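Local coordinates for core protein VP7 (African horsesickness virus, PDB 1AHS), which forms, as trimers, the surface layer of the orbivirus core and binds the structural protein VP3 beneath it; this chain is its top domain, at residues B[31-37]-B[116-122]; B[63-67]-B[79-85]; B[13-17]-B[69-74]; B[40-46]-B[104-110]. All blocks are in the same frame, centred on the assembly; numbering follows the deposited sequence.

Contact 1: residues B[31-37]-B[116-122]; sequences NIAEVCM and SILQFEV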
# COMPACT_ATOMS: atom_id res chain seq x y z
N ASN B 31 -6.39 -6.70 3.79
CA ASN B 31 -5.55 -7.85 4.06
C ASN B 31 -4.20 -7.64 4.74
O ASN B 31 -3.53 -8.60 5.11
CB ASN B 31 -5.39 -8.66 2.77
CG ASN B 31 -6.64 -9.44 2.44
OD1 ASN B 31 -7.68 -8.84 2.16
ND2 ASN B 31 -6.58 -10.78 2.50
N ILE B 32 -3.87 -6.38 5.03
CA ILE B 32 -2.59 -6.06 5.60
C ILE B 32 -2.67 -5.22 6.86
O ILE B 32 -3.41 -4.23 6.93
CB ILE B 32 -1.75 -5.35 4.51
CG1 ILE B 32 -1.69 -6.22 3.28
CG2 ILE B 32 -0.34 -5.10 4.98
CD1 ILE B 32 -0.76 -5.69 2.24
N ALA B 33 -1.87 -5.59 7.84
CA ALA B 33 -1.81 -4.86 9.09
C ALA B 33 -0.31 -4.69 9.34
O ALA B 33 0.50 -5.47 8.82
CB ALA B 33 -2.45 -5.70 10.18
N GLU B 34 0.09 -3.70 10.12
CA GLU B 34 1.51 -3.51 10.41
C GLU B 34 1.67 -3.17 11.88
O GLU B 34 0.82 -2.51 12.44
CB GLU B 34 2.05 -2.30 9.62
CG GLU B 34 2.18 -2.50 8.11
CD GLU B 34 2.77 -1.29 7.37
OE1 GLU B 34 3.01 -0.21 7.98
OE2 GLU B 34 2.97 -1.41 6.14
N VAL B 35 2.73 -3.63 12.52
CA VAL B 35 2.93 -3.25 13.92
C VAL B 35 4.27 -2.52 14.03
O VAL B 35 5.29 -2.97 13.50
CB VAL B 35 2.68 -4.45 14.91
CG1 VAL B 35 2.93 -5.74 14.26
CG2 VAL B 35 3.48 -4.32 16.16
N CYS B 36 4.21 -1.29 14.51
CA CYS B 36 5.36 -0.45 14.66
C CYS B 36 5.98 -0.84 15.97
O CYS B 36 5.28 -0.88 16.96
CB CYS B 36 4.94 1.02 14.72
SG CYS B 36 4.39 1.70 13.14
N MET B 37 7.28 -1.08 16.01
CA MET B 37 7.92 -1.50 17.26
C MET B 37 9.17 -0.75 17.64
O MET B 37 10.10 -0.66 16.85
CB MET B 37 8.28 -2.98 17.18
CG MET B 37 7.13 -3.89 16.89
SD MET B 37 7.64 -5.51 16.98
CE MET B 37 7.56 -5.65 18.79
N SER B 116 11.51 -0.80 14.30
CA SER B 116 11.17 -1.68 13.19
C SER B 116 9.67 -1.67 12.92
O SER B 116 8.90 -1.31 13.81
CB SER B 116 11.60 -3.11 13.51
OG SER B 116 13.01 -3.22 13.67
N ILE B 117 9.25 -1.99 11.69
CA ILE B 117 7.82 -2.10 11.40
C ILE B 117 7.65 -3.48 10.78
O ILE B 117 8.45 -3.84 9.92
CB ILE B 117 7.30 -1.07 10.39
CG1 ILE B 117 7.39 0.34 10.93
CG2 ILE B 117 5.81 -1.28 10.17
CD1 ILE B 117 6.82 1.31 9.96
N LEU B 118 6.70 -4.27 11.26
CA LEU B 118 6.43 -5.60 10.69
C LEU B 118 5.09 -5.55 10.00
O LEU B 118 4.11 -4.99 10.54
CB LEU B 118 6.35 -6.66 11.77
CG LEU B 118 7.59 -7.33 12.33
CD1 LEU B 118 8.70 -6.36 12.63
CD2 LEU B 118 7.19 -8.01 13.59
N GLN B 119 5.02 -6.20 8.84
CA GLN B 119 3.82 -6.28 8.05
C GLN B 119 3.27 -7.70 8.07
O GLN B 119 4.05 -8.63 7.96
CB GLN B 119 4.18 -5.90 6.61
CG GLN B 119 3.07 -6.15 5.64
CD GLN B 119 3.43 -5.85 4.21
OE1 GLN B 119 3.53 -4.68 3.83
NE2 GLN B 119 3.54 -6.90 3.38
N PHE B 120 1.94 -7.86 8.18
CA PHE B 120 1.28 -9.18 8.17
C PHE B 120 0.33 -9.12 7.02
O PHE B 120 -0.48 -8.24 6.98
CB PHE B 120 0.45 -9.41 9.43
CG PHE B 120 1.26 -9.56 10.66
CD1 PHE B 120 1.75 -10.79 11.01
CD2 PHE B 120 1.64 -8.46 11.40
CE1 PHE B 120 2.62 -10.91 12.10
CE2 PHE B 120 2.51 -8.56 12.49
CZ PHE B 120 3.00 -9.78 12.84
N GLU B 121 0.39 -10.04 6.10
CA GLU B 121 -0.52 -9.97 4.99
C GLU B 121 -1.34 -11.23 5.01
O GLU B 121 -0.77 -12.31 4.93
CB GLU B 121 0.26 -9.91 3.68
CG GLU B 121 -0.63 -10.00 2.44
CD GLU B 121 0.14 -9.88 1.16
OE1 GLU B 121 1.37 -9.64 1.22
OE2 GLU B 121 -0.48 -10.02 0.09
N VAL B 122 -2.64 -11.12 5.12
CA VAL B 122 -3.49 -12.29 5.12
C VAL B 122 -3.69 -12.78 3.71
O VAL B 122 -4.10 -12.04 2.83
CB VAL B 122 -4.78 -11.97 5.76
CG1 VAL B 122 -5.70 -13.12 5.69
CG2 VAL B 122 -4.52 -11.59 7.17
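Two adjacent inner strands of the five-stranded antiparallel sheet in the VP7 top domain, 32-37 and 116-122, pair from Asn31 and Val122 at one end to Met37 and Ser116 at the other. Ala33, Val35 and Met37 exchange backbone bonds in both directions with Phe120, Leu118 and Ser116; Phe120 N lies 2.9 Å from Ala33 O. Where the strand begins, Asn31 carries the pairing on with both backbone and side chain: its backbone O takes Val122 N at 2.7 Å, and Asn31 ND2 gives a straight bond (169°) to Val122 O at 2.8 Å, arriving well above that carbonyl's plane. The sheet packs against the four-stranded sheet of the same domain in a beta-sandwich, and Val35, Met37, Leu118 and Phe120 face that interior, where the last three meet Val108. Val35 CG1 presses on the rim of the Phe120 ring, in its plane, 3.4 Å from CE2. Met37 SD lies 4.2 Å from Leu118 CD2. On the other face, Ile32 CG2 rests 3.6 Å from Gln119 CG, while Ile32 and Glu121 run side by side. Glu34, its CG anti to the carbonyl carbon (chi1 -71°) and its chain extended, carries its carboxylate past Ile117, whose CG2 is 3.7 Å from Glu34 OE1. The carboxylate is held by Ser13 OG and Gly14 N, both of this chain. Glu121 OE1 is shared between a salt bridge to Arg64 and the backbone N of Ser30 of the second subunit.

Contact 2: residues B[63-67]-B[79-85]; sequences WRPLR and SAPGTFV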
# COMPACT_ATOMS: atom_id res chain seq x y z
N TRP B 63 4.57 -12.91 7.32
CA TRP B 63 5.01 -11.65 7.89
C TRP B 63 6.40 -11.33 7.33
O TRP B 63 7.07 -12.18 6.74
CB TRP B 63 5.05 -11.71 9.40
CG TRP B 63 6.14 -12.54 9.93
CD1 TRP B 63 6.14 -13.90 10.08
CD2 TRP B 63 7.42 -12.08 10.36
NE1 TRP B 63 7.35 -14.30 10.59
CE2 TRP B 63 8.15 -13.21 10.76
CE3 TRP B 63 8.03 -10.81 10.43
CZ2 TRP B 63 9.47 -13.11 11.23
CZ3 TRP B 63 9.36 -10.72 10.91
CH2 TRP B 63 10.05 -11.86 11.30
N ARG B 64 6.77 -10.06 7.38
CA ARG B 64 8.09 -9.64 6.97
C ARG B 64 8.37 -8.25 7.44
O ARG B 64 7.45 -7.50 7.74
CB ARG B 64 8.40 -9.86 5.48
CG ARG B 64 7.45 -9.36 4.50
CD ARG B 64 6.48 -10.45 4.09
NE ARG B 64 6.52 -10.80 2.67
CZ ARG B 64 5.56 -10.48 1.81
NH1 ARG B 64 4.49 -9.78 2.21
NH2 ARG B 64 5.66 -10.89 0.56
N PRO B 65 9.62 -7.96 7.74
CA PRO B 65 10.04 -6.65 8.21
C PRO B 65 10.12 -5.71 7.03
O PRO B 65 10.15 -6.17 5.89
CB PRO B 65 11.42 -6.94 8.79
CG PRO B 65 11.95 -8.00 7.89
CD PRO B 65 10.75 -8.91 7.73
N LEU B 66 10.08 -4.40 7.28
CA LEU B 66 10.19 -3.48 6.17
C LEU B 66 11.62 -3.09 6.12
O LEU B 66 12.14 -2.54 7.09
CB LEU B 66 9.37 -2.20 6.35
CG LEU B 66 7.85 -2.10 6.50
CD1 LEU B 66 7.32 -0.97 5.63
CD2 LEU B 66 7.19 -3.39 6.20
N ARG B 67 12.28 -3.39 5.03
CA ARG B 67 13.65 -3.01 4.87
C ARG B 67 13.80 -1.46 5.02
O ARG B 67 14.73 -0.98 5.67
CB ARG B 67 14.14 -3.54 3.51
CG ARG B 67 15.48 -2.98 3.03
CD ARG B 67 16.68 -3.47 3.83
NE ARG B 67 17.64 -4.11 2.93
CZ ARG B 67 18.77 -3.54 2.52
NH1 ARG B 67 19.10 -2.32 2.94
NH2 ARG B 67 19.55 -4.18 1.64
N SER B 79 14.59 -1.26 9.30
CA SER B 79 14.19 -2.13 10.39
C SER B 79 15.41 -2.84 10.97
O SER B 79 16.36 -3.24 10.24
CB SER B 79 13.21 -3.20 9.87
OG SER B 79 11.88 -2.74 9.90
N ALA B 80 15.36 -3.02 12.29
CA ALA B 80 16.40 -3.70 13.01
C ALA B 80 16.50 -5.20 12.66
O ALA B 80 15.53 -5.85 12.25
CB ALA B 80 16.18 -3.52 14.48
N PRO B 81 17.70 -5.77 12.73
CA PRO B 81 17.78 -7.19 12.40
C PRO B 81 17.30 -8.03 13.61
O PRO B 81 17.07 -7.50 14.71
CB PRO B 81 19.25 -7.37 12.13
CG PRO B 81 19.88 -6.41 13.15
CD PRO B 81 19.02 -5.21 13.05
N GLY B 82 17.07 -9.31 13.38
CA GLY B 82 16.64 -10.15 14.49
C GLY B 82 15.19 -10.07 14.94
O GLY B 82 14.88 -10.51 16.05
N THR B 83 14.33 -9.47 14.13
CA THR B 83 12.92 -9.40 14.46
C THR B 83 12.37 -10.83 14.34
O THR B 83 12.83 -11.59 13.47
CB THR B 83 12.18 -8.50 13.44
OG1 THR B 83 12.47 -8.95 12.11
CG2 THR B 83 12.60 -7.08 13.58
N PHE B 84 11.46 -11.24 15.23
CA PHE B 84 10.88 -12.60 15.14
C PHE B 84 9.38 -12.60 15.43
O PHE B 84 8.85 -11.65 16.02
CB PHE B 84 11.59 -13.63 16.06
CG PHE B 84 11.50 -13.31 17.53
CD1 PHE B 84 10.34 -13.56 18.23
CD2 PHE B 84 12.55 -12.69 18.17
CE1 PHE B 84 10.21 -13.19 19.57
CE2 PHE B 84 12.43 -12.31 19.49
CZ PHE B 84 11.25 -12.56 20.19
N VAL B 85 8.71 -13.67 15.03
CA VAL B 85 7.29 -13.83 15.25
C VAL B 85 7.12 -15.29 15.69
O VAL B 85 7.72 -16.20 15.10
CB VAL B 85 6.53 -13.52 13.91
CG1 VAL B 85 5.10 -14.02 13.97
CG2 VAL B 85 6.53 -12.04 13.64
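A chi1 of 71° sets Trp63 CG between its own backbone N and carbonyl carbon, and Val85 (chi1 165°) has CG2 anti to its carbonyl carbon, which places that methyl over the indole. The pair joins the two sheets of the beta-sandwich, strand 59-65 carrying Trp63 and strand 84-87 carrying Val85. Val85 CG2 sits over the ring face in a CH-pi contact, 3.5 Å from the centroid of the Trp63 five-membered ring, and is 3.4 Å from Trp63 CD2. At the far edge of the indole, Trp63 CH2 comes within 3.5 Å of Thr83 O, with Thr83 OG1 also near the ring plane, 3.8 Å from Trp63 CZ3, while Trp63 NE1 is bonded to Val92 O. Further along, Pro65 CB lies 4.0 Å from Thr83 OG1. Pro65 also packs against Val8 of the second subunit, and Arg67 forms a salt bridge to Glu9 of that same subunit. Ser79 links the two segments by a hydrogen bond: its hydroxyl also accepts from Ile117 N, and Ser79 OG donates to Leu66 O at 2.8 Å, from 24° outside the carbonyl plane.

Contact 3: residues B[13-17]-B[69-74]; sequences SGRYY and FCDPQG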
# COMPACT_ATOMS: atom_id res chain seq x y z
N SER B 13 0.99 3.25 4.98
CA SER B 13 1.94 2.18 5.15
C SER B 13 3.37 2.65 5.30
O SER B 13 3.86 3.41 4.49
CB SER B 13 1.90 1.28 3.93
OG SER B 13 3.07 0.49 3.86
N GLY B 14 4.06 2.07 6.28
CA GLY B 14 5.45 2.37 6.50
C GLY B 14 5.79 3.61 7.25
O GLY B 14 6.95 3.96 7.30
N ARG B 15 4.81 4.30 7.81
CA ARG B 15 5.09 5.50 8.57
C ARG B 15 5.06 5.19 10.07
O ARG B 15 4.01 4.86 10.61
CB ARG B 15 4.10 6.61 8.22
CG ARG B 15 4.35 7.92 9.02
CD ARG B 15 3.64 9.11 8.40
NE ARG B 15 4.34 9.55 7.20
CZ ARG B 15 5.24 10.52 7.20
NH1 ARG B 15 5.55 11.14 8.33
NH2 ARG B 15 5.83 10.88 6.05
N TYR B 16 6.19 5.32 10.75
CA TYR B 16 6.20 5.00 12.15
C TYR B 16 5.25 5.83 13.00
O TYR B 16 5.24 7.05 12.92
CB TYR B 16 7.63 5.07 12.65
CG TYR B 16 7.86 4.47 14.01
CD1 TYR B 16 7.74 5.25 15.14
CD2 TYR B 16 8.24 3.13 14.17
CE1 TYR B 16 7.99 4.75 16.40
CE2 TYR B 16 8.50 2.60 15.44
CZ TYR B 16 8.37 3.43 16.55
OH TYR B 16 8.67 3.02 17.83
N TYR B 17 4.41 5.15 13.77
CA TYR B 17 3.46 5.81 14.64
C TYR B 17 3.14 4.96 15.87
O TYR B 17 2.42 3.97 15.80
CB TYR B 17 2.19 6.10 13.89
CG TYR B 17 1.17 6.84 14.72
CD1 TYR B 17 1.44 8.10 15.20
CD2 TYR B 17 -0.07 6.28 15.02
CE1 TYR B 17 0.51 8.80 15.96
CE2 TYR B 17 -1.01 6.97 15.77
CZ TYR B 17 -0.71 8.23 16.24
OH TYR B 17 -1.62 8.93 17.02
N PHE B 69 11.51 2.31 5.79
CA PHE B 69 10.26 2.92 6.16
C PHE B 69 10.62 4.34 6.62
O PHE B 69 11.74 4.74 6.40
CB PHE B 69 9.53 2.07 7.22
CG PHE B 69 10.22 1.99 8.55
CD1 PHE B 69 11.12 0.99 8.81
CD2 PHE B 69 9.93 2.89 9.55
CE1 PHE B 69 11.72 0.88 10.06
CE2 PHE B 69 10.51 2.79 10.79
CZ PHE B 69 11.40 1.78 11.03
N CYS B 70 9.75 5.10 7.27
CA CYS B 70 10.14 6.45 7.70
C CYS B 70 9.75 6.82 9.12
O CYS B 70 8.92 6.16 9.75
CB CYS B 70 9.59 7.51 6.74
SG CYS B 70 7.85 7.70 6.73
N ASP B 71 10.43 7.81 9.67
CA ASP B 71 10.10 8.28 11.00
C ASP B 71 8.98 9.31 10.87
O ASP B 71 8.52 9.58 9.77
CB ASP B 71 11.35 8.81 11.77
CG ASP B 71 11.94 10.11 11.21
OD1 ASP B 71 11.32 10.80 10.37
OD2 ASP B 71 13.05 10.46 11.67
N PRO B 72 8.51 9.88 11.97
CA PRO B 72 7.43 10.84 11.87
C PRO B 72 7.72 12.11 11.10
O PRO B 72 6.78 12.82 10.77
CB PRO B 72 7.12 11.13 13.30
CG PRO B 72 7.35 9.82 13.92
CD PRO B 72 8.69 9.49 13.37
N GLN B 73 8.99 12.34 10.77
CA GLN B 73 9.42 13.52 10.01
C GLN B 73 9.61 13.31 8.52
O GLN B 73 9.94 14.28 7.81
CB GLN B 73 10.72 14.08 10.56
CG GLN B 73 10.56 15.11 11.66
CD GLN B 73 10.41 14.45 13.01
OE1 GLN B 73 9.59 14.90 13.84
NE2 GLN B 73 11.18 13.37 13.25
N GLY B 74 9.55 12.05 8.06
CA GLY B 74 9.66 11.74 6.63
C GLY B 74 10.97 11.15 6.17
O GLY B 74 11.10 10.73 5.01
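At the trimer interface of the top domain, the loop 13-17 is joined to the short strand 69-70 by a single backbone bridge between Arg15 and Cys70. Cys70 N gives its hydrogen to Gly14 O and Tyr16 N to Cys70 O, each at 3.0 Å. Asp71 to Gly74 form a type I turn, within which Asp71 OD1 accepts from Gln73 N at 2.8 Å, making an Asx turn. Arg15 leaves the bridge with CG anti to its N (chi1 179°) and bends at chi3 (-75°), which brings its guanidinium over Cys70 and beside the turn. Cys70 SG lies above one face of the guanidinium, offset toward its rim and 3.8 Å from Arg15 NH2; Pro72 O stands at the edge in the plane, 3.2 Å from Arg15 NH1. The Tyr16 and Phe69 side chains run alongside each other, with Tyr16 CD2 4.1 Å from Phe69 CE2. Tyr16 also forms a cation-pi pair with Arg115. Arg15 NH2 and NH1 bond to Gly74 O and Ser76 OG of the third subunit, and NE bonds to Gln12 OE1 of its own chain. The two NH bonds tie this loop to the third subunit, and with NE also held the guanidinium is probably fixed in rotation.

Contact 4: residues B[40-46]-B[104-110]; sequences GAAGQVN and APVNVGN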
# COMPACT_ATOMS: atom_id res chain seq x y z
N GLY B 40 14.11 -3.09 21.14
CA GLY B 40 14.04 -4.04 22.24
C GLY B 40 12.64 -4.35 22.73
O GLY B 40 12.47 -4.84 23.88
N ALA B 41 11.65 -4.15 21.84
CA ALA B 41 10.25 -4.39 22.19
C ALA B 41 9.68 -5.75 21.83
O ALA B 41 10.15 -6.42 20.90
CB ALA B 41 9.38 -3.28 21.64
N ALA B 42 8.66 -6.12 22.59
CA ALA B 42 7.94 -7.36 22.39
C ALA B 42 6.49 -7.12 22.77
O ALA B 42 6.18 -6.25 23.61
CB ALA B 42 8.51 -8.43 23.24
N GLY B 43 5.59 -7.88 22.15
CA GLY B 43 4.18 -7.71 22.43
C GLY B 43 3.43 -8.84 21.77
O GLY B 43 4.05 -9.66 21.08
N GLN B 44 2.13 -8.93 22.05
CA GLN B 44 1.23 -9.97 21.49
C GLN B 44 0.30 -9.22 20.54
O GLN B 44 -0.20 -8.15 20.85
CB GLN B 44 0.43 -10.69 22.59
CG GLN B 44 -0.20 -12.01 22.10
CD GLN B 44 -1.05 -12.68 23.15
OE1 GLN B 44 -2.26 -12.48 23.22
NE2 GLN B 44 -0.40 -13.47 24.00
N VAL B 45 -0.06 -9.87 19.46
CA VAL B 45 -0.77 -9.17 18.42
C VAL B 45 -2.09 -9.84 18.00
O VAL B 45 -2.69 -9.50 16.98
CB VAL B 45 0.32 -9.02 17.32
CG1 VAL B 45 -0.01 -9.70 16.06
CG2 VAL B 45 0.78 -7.59 17.22
N ASN B 46 -2.58 -10.71 18.87
CA ASN B 46 -3.82 -11.43 18.60
C ASN B 46 -4.98 -10.49 18.27
O ASN B 46 -5.54 -10.58 17.21
CB ASN B 46 -4.20 -12.32 19.78
CG ASN B 46 -3.39 -13.57 19.83
OD1 ASN B 46 -2.22 -13.56 20.20
ND2 ASN B 46 -4.00 -14.67 19.40
N ALA B 104 -4.55 -19.40 19.15
CA ALA B 104 -3.19 -19.44 19.67
C ALA B 104 -2.50 -18.09 19.71
O ALA B 104 -2.79 -17.18 18.89
CB ALA B 104 -2.36 -20.45 18.88
N PRO B 105 -1.57 -17.91 20.67
CA PRO B 105 -0.81 -16.66 20.84
C PRO B 105 0.19 -16.38 19.71
O PRO B 105 0.91 -17.28 19.26
CB PRO B 105 -0.11 -16.88 22.18
CG PRO B 105 0.16 -18.33 22.16
CD PRO B 105 -1.14 -18.91 21.67
N VAL B 106 0.15 -15.14 19.19
CA VAL B 106 1.07 -14.69 18.15
C VAL B 106 1.91 -13.62 18.83
O VAL B 106 1.35 -12.62 19.28
CB VAL B 106 0.33 -14.09 16.98
CG1 VAL B 106 1.29 -13.48 16.01
CG2 VAL B 106 -0.44 -15.17 16.28
N ASN B 107 3.19 -13.88 19.07
CA ASN B 107 4.07 -12.90 19.74
C ASN B 107 5.02 -12.35 18.72
O ASN B 107 5.50 -13.03 17.80
CB ASN B 107 4.84 -13.48 20.92
CG ASN B 107 3.93 -13.99 22.02
OD1 ASN B 107 3.30 -13.24 22.74
ND2 ASN B 107 3.87 -15.30 22.14
N VAL B 108 5.36 -11.11 18.94
CA VAL B 108 6.15 -10.39 17.99
C VAL B 108 7.31 -9.79 18.79
O VAL B 108 7.14 -9.39 19.95
CB VAL B 108 5.15 -9.37 17.37
CG1 VAL B 108 5.18 -8.04 18.07
CG2 VAL B 108 5.25 -9.35 15.92
N GLY B 109 8.52 -9.86 18.24
CA GLY B 109 9.63 -9.30 18.97
C GLY B 109 10.61 -8.53 18.14
O GLY B 109 10.89 -8.89 17.00
N ASN B 110 11.15 -7.47 18.73
CA ASN B 110 12.15 -6.63 18.08
C ASN B 110 13.29 -6.42 19.09
O ASN B 110 13.37 -5.38 19.74
CB ASN B 110 11.55 -5.27 17.66
CG ASN B 110 12.54 -4.38 16.93
OD1 ASN B 110 13.24 -4.81 15.99
ND2 ASN B 110 12.59 -3.13 17.33
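Strands 41-44 and 106-110 run antiparallel at 170° with axes 4.7 Å apart, and Gly43 and Val108 form a hydrogen-bonded pair, Val108 N meeting Gly43 O at 2.9 Å. Val45 N continues the pairing to Val106 O. Beyond it the Asn46 side chain replaces the backbone: Asn46 OD1 accepts from Val106 N at 3.0 Å and Asn46 ND2 donates to Ala104 O at 2.8 Å. One amide thus grips two backbone groups two residues apart. Its CG lies beside the backbone N (chi1 -78°), which swings the amide across to the other strand; Ala104 O lies near the amide plane, though ND2 comes in from above the plane of that carbonyl. Strand 41-44 is an outer strand of the four-stranded sheet of the sandwich, and it leads straight into the short helix 46-49, with Val45 at the N-cap position. Val45 CG1 meets Val106 CG1 at 4.0 Å. Val108 CG1 lies 3.6 Å from Gly43 O. On the exposed side the extended Gln44 lays its CG 3.3 Å from Val106 O, its amide turned 58° from that of Asn107. At the other end Asn110 ND2 bonds to Asp38 O and Arg114 O.

How the contacts relate
Contacts 1 and 4 lie in the two sheets of one beta-sandwich, their centres about 12 Å apart; strands 32-37 and 41-44 follow each other in the chain, as do 106-110 and 116-122, and contact 4 is nested within the loop closed by contact 1. Contact 2, nested inside both, spans the sheets: strand 59-65 neighbours 116-122, and 84-87 neighbours 106-110. Its centre is about 10 Å from that of contact 1. Contact 3 lies about 15 Å from the centre of the chain and about 20 Å from contact 4 between centres, and crosses the others along the chain. Contacts 1, 2 and 3 touch the second subunit and contact 3 also the third, whereas no other chain touches contact 4.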